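Local coordinates for protein N-acetyltransferase (Staphylococcus aureus subsp. aureus, PDB 4LUA) that belongs to the GNAT superfamily of N-acetyltransferases and probably transfers an acetyl group from acetyl-CoA to an amine, at residues N89-T92 with I98-E101; L118-V123 with V131-L136. All coordinates share one frame; numbering follows the deposited sequence. Where two conformers were deposited one is given.

Contact 1 (N89-T92 with I98-E101)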
loop_
_atom_site.group_PDB
_atom_site.type_symbol
_atom_site.label_atom_id
_atom_site.label_comp_id
_atom_site.label_asym_id
_atom_site.label_seq_id
_atom_site.Cartn_x
_atom_site.Cartn_y
_atom_site.Cartn_z
ATOM N N ASN A 89 -0.606 1.362 2.641
ATOM C CA ASN A 89 -1.950 1.137 2.055
ATOM C C ASN A 89 -2.949 1.227 3.186
ATOM O O ASN A 89 -3.059 0.310 4.026
ATOM C CB ASN A 89 -1.921 -0.247 1.405
ATOM C CG ASN A 89 -3.243 -0.659 0.683
ATOM O OD1 ASN A 89 -3.489 -1.856 0.529
ATOM N ND2 ASN A 89 -4.107 0.302 0.309
ATOM N N PHE A 90 -3.646 2.369 3.270
ATOM C CA PHE A 90 -4.687 2.559 4.293
ATOM C C PHE A 90 -5.998 2.758 3.586
ATOM O O PHE A 90 -6.105 3.626 2.703
ATOM C CB PHE A 90 -4.356 3.829 5.133
ATOM C CG PHE A 90 -3.093 3.689 5.938
ATOM C CD1 PHE A 90 -3.113 3.216 7.236
ATOM C CD2 PHE A 90 -1.879 4.062 5.368
ATOM C CE1 PHE A 90 -1.921 3.073 7.994
ATOM C CE2 PHE A 90 -0.688 3.933 6.109
ATOM C CZ PHE A 90 -0.704 3.453 7.412
ATOM N N VAL A 91 -7.003 1.954 3.953
ATOM C CA VAL A 91 -8.273 1.968 3.219
ATOM C C VAL A 91 -9.399 2.098 4.240
ATOM O O VAL A 91 -9.457 1.292 5.171
ATOM C CB VAL A 91 -8.486 0.620 2.525
ATOM C CG1 VAL A 91 -9.751 0.688 1.665
ATOM C CG2 VAL A 91 -7.261 0.206 1.762
ATOM N N THR A 92 -10.279 3.102 4.099
ATOM C CA THR A 92 -11.414 3.242 5.012
ATOM C C THR A 92 -12.199 1.928 5.044
ATOM O O THR A 92 -12.508 1.370 4.006
ATOM C CB THR A 92 -12.293 4.425 4.598
ATOM O OG1 THR A 92 -11.498 5.615 4.700
ATOM C CG2 THR A 92 -13.483 4.546 5.594
ATOM N N ILE A 98 -13.014 -1.131 -2.951
ATOM C CA ILE A 98 -12.206 0.066 -3.155
ATOM C C ILE A 98 -10.723 -0.310 -3.327
ATOM O O ILE A 98 -10.029 0.153 -4.257
ATOM C CB ILE A 98 -12.301 1.050 -1.923
ATOM C CG1 ILE A 98 -13.731 1.515 -1.686
ATOM C CG2 ILE A 98 -11.365 2.288 -2.099
ATOM C CD1 ILE A 98 -14.232 2.225 -2.784
ATOM N N ASN A 99 -10.203 -1.159 -2.429
ATOM C CA ASN A 99 -8.791 -1.455 -2.527
ATOM C C ASN A 99 -8.473 -2.249 -3.783
ATOM O O ASN A 99 -7.368 -2.107 -4.322
ATOM C CB ASN A 99 -8.252 -2.194 -1.257
ATOM C CG ASN A 99 -6.793 -1.855 -0.973
ATOM O OD1 ASN A 99 -6.366 -0.719 -1.252
ATOM N ND2 ASN A 99 -6.041 -2.819 -0.426
ATOM N N SER A 100 -9.384 -3.101 -4.260
ATOM C CA SER A 100 -9.105 -3.862 -5.490
ATOM C C SER A 100 -9.014 -2.882 -6.639
ATOM O O SER A 100 -8.139 -3.083 -7.521
ATOM C CB SER A 100 -10.211 -4.892 -5.803
ATOM O OG SER A 100 -10.094 -5.982 -4.894
ATOM N N GLU A 101 -9.877 -1.857 -6.653
ATOM C CA GLU A 101 -9.776 -0.848 -7.735
ATOM C C GLU A 101 -8.417 -0.138 -7.637
ATOM O O GLU A 101 -7.700 0.065 -8.649
ATOM C CB GLU A 101 -10.918 0.156 -7.674
ATOM C CG GLU A 101 -12.169 -0.293 -8.386
ATOM C CD GLU A 101 -13.283 0.754 -8.281
ATOM O OE1 GLU A 101 -12.957 1.970 -8.228
ATOM O OE2 GLU A 101 -14.476 0.355 -8.230
#
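Val91, near the end of strand 83-91, and Asn99, in the first turn of helix 96-112, are the closest backbone approach, 6.7 Å from CA to CA. Two residues back from Val91, the side chain of Asn89 meets that of Asn99 from the opposite direction, and the two nearly coplanar amides pair reciprocally through two bonds. Asn99 ND2 donates to Asn89 OD1 over 2.9 Å, in the carbonyl plane and on a lone pair. In return Asn89 ND2 gives a hydrogen to Asn99 OD1, also at 2.9 Å, but tilted from that carbonyl's plane. Both hydrogen bonds are close to straight (161° and 164°). With CG of Asn89 trans to the backbone N (chi1 -178°), its amide reaches out toward the helix. Thr69 O of the adjacent strand accepts a second hydrogen bond from Asn89 ND2, which supports this orientation of the buried amide and, through the pair, that of Asn99. Beside the pair, Val91 CG2 lies against Asn99 OD1 at 3.3 Å, a close methyl-to-oxygen contact. More loosely, Val91 CG1 packs on Ile98 CG2 at 4.4 Å. The contact joins the end of strand 83-91 to the start of helix 96-112, the strand-loop-helix element that in many GNAT relatives binds the acetyl-CoA pyrophosphate; the glycine-rich signature usual there is absent here, so the same role is not assured.

Contact 2 (L118-V123 with V131-L136)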
loop_
_atom_site.group_PDB
_atom_site.type_symbol
_atom_site.label_atom_id
_atom_site.label_comp_id
_atom_site.label_asym_id
_atom_site.label_seq_id
_atom_site.Cartn_x
_atom_site.Cartn_y
_atom_site.Cartn_z
ATOM N N LEU A 118 6.194 -5.938 -9.143
ATOM C CA LEU A 118 5.611 -5.201 -8.044
ATOM C C LEU A 118 5.691 -6.178 -6.905
ATOM O O LEU A 118 5.272 -7.353 -7.069
ATOM C CB LEU A 118 4.106 -4.950 -8.226
ATOM C CG LEU A 118 3.590 -3.847 -9.072
ATOM C CD1 LEU A 118 2.082 -4.044 -9.154
ATOM C CD2 LEU A 118 3.952 -2.596 -8.313
ATOM N N LEU A 119 6.203 -5.742 -5.735
ATOM C CA LEU A 119 6.222 -6.632 -4.550
ATOM C C LEU A 119 5.341 -6.078 -3.448
ATOM O O LEU A 119 5.089 -4.869 -3.400
ATOM C CB LEU A 119 7.637 -6.700 -4.010
ATOM C CG LEU A 119 8.693 -7.274 -4.922
ATOM C CD1 LEU A 119 10.046 -7.157 -4.193
ATOM C CD2 LEU A 119 8.359 -8.687 -5.176
ATOM N N THR A 120 4.769 -6.941 -2.635
ATOM C CA THR A 120 4.040 -6.470 -1.468
ATOM C C THR A 120 4.378 -7.419 -0.316
ATOM O O THR A 120 4.677 -8.614 -0.508
ATOM C CB THR A 120 2.474 -6.463 -1.761
ATOM O OG1 THR A 120 1.810 -5.671 -0.763
ATOM C CG2 THR A 120 1.858 -7.891 -1.810
ATOM N N SER A 121 4.356 -6.899 0.923
ATOM C CA SER A 121 4.635 -7.692 2.117
ATOM C C SER A 121 3.383 -7.710 2.993
ATOM O O SER A 121 2.649 -6.708 3.057
ATOM C CB SER A 121 5.847 -7.130 2.940
ATOM O OG SER A 121 5.546 -5.740 3.211
ATOM N N ILE A 122 3.123 -8.874 3.606
ATOM C CA ILE A 122 1.840 -9.026 4.373
ATOM C C ILE A 122 2.198 -9.721 5.668
ATOM O O ILE A 122 2.862 -10.789 5.693
ATOM C CB ILE A 122 0.832 -9.896 3.566
ATOM C CG1 ILE A 122 0.597 -9.281 2.176
ATOM C CG2 ILE A 122 -0.525 -10.001 4.334
ATOM C CD1 ILE A 122 -0.369 -10.140 1.304
ATOM N N VAL A 123 1.734 -9.182 6.808
ATOM C CA VAL A 123 2.008 -9.879 8.048
ATOM C C VAL A 123 1.450 -11.297 8.014
ATOM O O VAL A 123 0.372 -11.566 7.435
ATOM C CB VAL A 123 1.405 -9.091 9.221
ATOM C CG1 VAL A 123 1.353 -9.930 10.492
ATOM C CG2 VAL A 123 2.242 -7.783 9.425
ATOM N N VAL A 131 -5.268 -13.423 0.625
ATOM C CA VAL A 131 -6.256 -13.857 -0.359
ATOM C C VAL A 131 -6.672 -12.737 -1.323
ATOM O O VAL A 131 -6.849 -12.968 -2.526
ATOM C CB VAL A 131 -7.490 -14.458 0.370
ATOM C CG1 VAL A 131 -8.687 -14.603 -0.593
ATOM C CG2 VAL A 131 -7.080 -15.811 0.948
ATOM N N PHE A 132 -6.778 -11.512 -0.781
ATOM C CA PHE A 132 -7.098 -10.357 -1.606
ATOM C C PHE A 132 -6.016 -10.203 -2.711
ATOM O O PHE A 132 -6.340 -10.034 -3.899
ATOM C CB PHE A 132 -7.157 -9.131 -0.679
ATOM C CG PHE A 132 -7.070 -7.824 -1.396
ATOM C CD1 PHE A 132 -5.802 -7.218 -1.646
ATOM C CD2 PHE A 132 -8.238 -7.157 -1.779
ATOM C CE1 PHE A 132 -5.765 -5.963 -2.337
ATOM C CE2 PHE A 132 -8.162 -5.888 -2.396
ATOM C CZ PHE A 132 -6.939 -5.340 -2.705
ATOM N N TYR A 133 -4.747 -10.284 -2.310
ATOM C CA TYR A 133 -3.695 -10.101 -3.311
ATOM C C TYR A 133 -3.577 -11.246 -4.262
ATOM O O TYR A 133 -3.298 -11.061 -5.463
ATOM C CB TYR A 133 -2.332 -9.905 -2.609
ATOM C CG TYR A 133 -2.029 -8.435 -2.400
ATOM C CD1 TYR A 133 -1.546 -7.703 -3.471
ATOM C CD2 TYR A 133 -2.143 -7.817 -1.149
ATOM C CE1 TYR A 133 -1.221 -6.360 -3.341
ATOM C CE2 TYR A 133 -1.808 -6.465 -1.018
ATOM C CZ TYR A 133 -1.330 -5.795 -2.131
ATOM O OH TYR A 133 -0.942 -4.478 -1.990
ATOM N N SER A 134 -3.820 -12.476 -3.784
ATOM C CA SER A 134 -3.802 -13.637 -4.683
ATOM C C SER A 134 -4.891 -13.490 -5.752
ATOM O O SER A 134 -4.694 -13.845 -6.927
ATOM C CB SER A 134 -4.041 -14.936 -3.871
ATOM O OG SER A 134 -4.096 -16.047 -4.744
ATOM N N ALA A 135 -6.039 -12.940 -5.346
ATOM C CA ALA A 135 -7.128 -12.809 -6.295
ATOM C C ALA A 135 -6.786 -11.799 -7.405
ATOM O O ALA A 135 -7.372 -11.836 -8.502
ATOM C CB ALA A 135 -8.414 -12.362 -5.548
ATOM N N LEU A 136 -5.885 -10.870 -7.094
ATOM C CA LEU A 136 -5.429 -9.891 -8.109
ATOM C C LEU A 136 -4.253 -10.391 -8.922
ATOM O O LEU A 136 -3.765 -9.665 -9.806
ATOM C CB LEU A 136 -4.981 -8.605 -7.375
ATOM C CG LEU A 136 -6.197 -7.914 -6.742
ATOM C CD1 LEU A 136 -5.673 -6.817 -5.799
ATOM C CD2 LEU A 136 -7.125 -7.315 -7.780
#
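Thr120, on strand 117-123, sets its methyl group squarely over the ring of Tyr133 from helix 127-135. CG2 stands 3.6 Å from the centroid of the Tyr133 ring and only 7° off the ring normal, a CH-pi contact aimed at the middle of the face. The other branch of the same threonine follows the phenol outward: Thr120 OG1 lies 3.2 Å from Tyr133 OH in a weak hydrogen bond, whose proton may have another acceptor. The first torsion of Thr120 (chi1 -165°) divides these tasks, carrying OG1 away from the backbone N and leaving CG2 between that nitrogen and the carbonyl carbon, turned to the ring. Ile122, two residues on and pointing into the same interface, adds its terminal methyl, with CD1 3.8 Å from Tyr133 CD2 in an oblique approach.

Phe132, the preceding residue of the helix, backs the opposite face of the tyrosine ring, its CE1 lying 4.1 Å above the plane, so the phenol is held between a methyl and an aromatic carbon. Phe138 makes an edge-to-face contact with Tyr133, while Ile103 of helix 96-112 and Ile86 of strand 83-91 also touch it. Thr120 and Ile122 are themselves placed by backbone bonds to Leu160 and His158 of the neighbouring antiparallel strand.

Apolar packing on both faces thus fixes the plane of the buried ring, while the weak, unsettled hydroxyl contact adds at most a slight polar link at its outer end. In several GNAT relatives the tyrosine at this place in an FYxxLGF-like sequence acts as a general acid near the acetyl-CoA thiol; whether Tyr133 does so is an inference.

From the N terminus, strand 83-91 enters contact 1 first, which closes the short turn into helix 96-112. That helix then leads to strand 117-123, and contact 2 closes the next strand-to-helix connection onto helix 127-135. The two loops follow one another in series and neither nests in nor crosses the other. The contact centres lie about 13 Å apart, yet they meet through Phe132, whose CZ is 3.5 Å from Asn99 ND2, and its ring also touches Ser100, bringing the two helices into contact. Strands 83-91 and 117-123, from which these contacts start, meet through backbone bonds of Leu119 to Ser84 and Ile86, linking the four-stranded and three-stranded sheets of the GNAT fold.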